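Local coordinates for protein glyceraldehyde-3-phosphate dehydrogenase (Sulfolobus solfataricus, PDB 1B7G) that oxidises and phosphorylates D-glyceraldehyde 3-phosphate to 3-phospho-glyceroyl phosphate in glycolysis, using NADP in marked preference to NAD, at residues Ala5-Gly10 against Pro95-Leu100. The protein carries 1 engineered substitution. Residues are numbered along the deposited sequence; the frame is centred on the assembly and turned at random.
Sequences AVNGYG and PIYLQL
Tyr97 reaches in from helix 89-99 and lays its phenol oxygen against the amide of Asn7, the last residue of strand 2-7. The one polar link is a hydrogen bond of 2.8 Å from Asn7 ND2 to Tyr97 OH, fairly straight at 158° and leaving close to the plane of the amide. That nitrogen meets the ring at its edge, near the ring plane, and amide and ring stand almost perpendicular, 81° apart. The CB of Asn7 already heads for the helix, and chi2 near 6° folds OD1 back over CA, leaving ND2 outermost to meet Tyr97 OH. Asn7 CB also lies 3.8 Å from Tyr97 OH. The hydroxyl has its stronger partner in Asp83 OD2, so two polar groups fix a buried oxygen that sits at the end of a long side chain. A leucine in place of Asn7 brings no amide N-H and would probably leave Tyr97 OH relying on Asp83, the ring less firmly placed. The main chains stay well apart, with 11.1 Å between Asn7 CA and Tyr97 CA. Just beyond Asn7 come Gly8 and Gly10, consistent with the glycine-rich turn of a Rossmann-type nucleotide-binding domain. Strand 2-7 runs between strands 26-32 and 80-83 in the parallel sheet, while helix 71-77 packs on both partners, through Val71 at Asn7 and Ile75 at Tyr97.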
loop_
_atom_site.group_PDB
_atom_site.type_symbol
_atom_site.label_atom_id
_atom_site.label_comp_id
_atom_site.label_asym_id
_atom_site.label_seq_id
_atom_site.Cartn_x
_atom_site.Cartn_y
_atom_site.Cartn_z
ATOM N N ALA A 5 4.204 -5.423 26.224
ATOM C CA ALA A 5 3.918 -4.016 25.983
ATOM C C ALA A 5 4.694 -3.509 24.740
ATOM O O ALA A 5 5.799 -3.968 24.527
ATOM C CB ALA A 5 4.428 -3.258 27.209
ATOM N N VAL A 6 4.177 -2.565 23.986
ATOM C CA VAL A 6 4.857 -1.882 22.897
ATOM C C VAL A 6 4.936 -0.382 23.185
ATOM O O VAL A 6 3.954 0.340 23.192
ATOM C CB VAL A 6 4.220 -2.049 21.506
ATOM C CG1 VAL A 6 5.049 -1.353 20.442
ATOM C CG2 VAL A 6 4.057 -3.523 21.163
ATOM N N ASN A 7 6.164 0.083 23.389
ATOM C CA ASN A 7 6.393 1.491 23.729
ATOM C C ASN A 7 6.779 2.247 22.467
ATOM O O ASN A 7 7.821 2.008 21.868
ATOM C CB ASN A 7 7.434 1.555 24.851
ATOM C CG ASN A 7 7.629 2.982 25.360
ATOM O OD1 ASN A 7 6.902 3.872 24.939
ATOM N ND2 ASN A 7 8.611 3.200 26.231
ATOM N N GLY A 8 5.851 3.048 21.957
ATOM C CA GLY A 8 5.968 3.798 20.730
ATOM C C GLY A 8 5.188 3.202 19.572
ATOM O O GLY A 8 5.741 2.444 18.767
ATOM N N TYR A 9 3.931 3.560 19.374
ATOM C CA TYR A 9 3.078 3.050 18.310
ATOM C C TYR A 9 3.314 3.789 17.007
ATOM O O TYR A 9 2.438 4.551 16.568
ATOM C CB TYR A 9 1.596 3.217 18.763
ATOM C CG TYR A 9 0.598 2.392 17.994
ATOM C CD1 TYR A 9 0.539 1.005 18.205
ATOM C CD2 TYR A 9 -0.257 2.942 17.062
ATOM C CE1 TYR A 9 -0.377 0.228 17.517
ATOM C CE2 TYR A 9 -1.177 2.155 16.376
ATOM C CZ TYR A 9 -1.225 0.806 16.612
ATOM O OH TYR A 9 -2.105 0.014 15.897
ATOM N N GLY A 10 4.467 3.577 16.345
ATOM C CA GLY A 10 4.743 4.329 15.085
ATOM C C GLY A 10 4.830 3.291 13.968
ATOM O O GLY A 10 4.199 2.224 14.091
ATOM N N PRO A 95 16.688 3.302 31.993
ATOM C CA PRO A 95 16.668 3.362 33.449
ATOM C C PRO A 95 15.293 3.073 34.039
ATOM O O PRO A 95 15.195 2.428 35.096
ATOM C CB PRO A 95 17.137 4.766 33.781
ATOM C CG PRO A 95 16.992 5.563 32.532
ATOM C CD PRO A 95 17.141 4.591 31.391
ATOM N N ILE A 96 14.209 3.492 33.402
ATOM C CA ILE A 96 12.854 3.182 33.885
ATOM C C ILE A 96 12.548 1.702 33.841
ATOM O O ILE A 96 12.128 1.085 34.839
ATOM C CB ILE A 96 11.832 4.026 33.106
ATOM C CG1 ILE A 96 12.106 5.508 33.394
ATOM C CG2 ILE A 96 10.406 3.674 33.480
ATOM C CD1 ILE A 96 11.562 6.486 32.402
ATOM N N TYR A 97 12.867 1.008 32.739
ATOM C CA TYR A 97 12.678 -0.444 32.705
ATOM C C TYR A 97 13.518 -1.143 33.781
ATOM O O TYR A 97 13.134 -2.175 34.338
ATOM C CB TYR A 97 12.998 -1.035 31.345
ATOM C CG TYR A 97 12.370 -0.387 30.136
ATOM C CD1 TYR A 97 11.068 0.081 30.132
ATOM C CD2 TYR A 97 13.112 -0.275 28.959
ATOM C CE1 TYR A 97 10.502 0.654 29.008
ATOM C CE2 TYR A 97 12.549 0.283 27.819
ATOM C CZ TYR A 97 11.256 0.753 27.842
ATOM O OH TYR A 97 10.708 1.348 26.734
ATOM N N LEU A 98 14.720 -0.635 34.062
ATOM C CA LEU A 98 15.563 -1.264 35.070
ATOM C C LEU A 98 14.977 -1.126 36.480
ATOM O O LEU A 98 15.039 -2.067 37.289
ATOM C CB LEU A 98 16.958 -0.632 35.096
ATOM C CG LEU A 98 17.955 -1.191 34.084
ATOM C CD1 LEU A 98 19.120 -0.220 33.924
ATOM C CD2 LEU A 98 18.398 -2.577 34.497
ATOM N N GLN A 99 14.506 0.076 36.773
ATOM C CA GLN A 99 13.963 0.368 38.107
ATOM C C GLN A 99 12.628 -0.339 38.311
ATOM O O GLN A 99 12.298 -0.794 39.407
ATOM C CB GLN A 99 13.817 1.872 38.332
ATOM C CG GLN A 99 12.640 2.490 37.604
ATOM C CD GLN A 99 12.176 3.796 38.215
ATOM O OE1 GLN A 99 12.683 4.870 37.868
ATOM N NE2 GLN A 99 11.204 3.709 39.122
ATOM N N LEU A 100 11.895 -0.520 37.216
ATOM C CA LEU A 100 10.630 -1.235 37.242
ATOM C C LEU A 100 10.842 -2.708 36.939
ATOM O O LEU A 100 9.895 -3.475 36.808
ATOM C CB LEU A 100 9.599 -0.597 36.328
ATOM C CG LEU A 100 9.244 0.867 36.627
ATOM C CD1 LEU A 100 8.325 1.428 35.562
ATOM C CD2 LEU A 100 8.587 0.943 38.008
#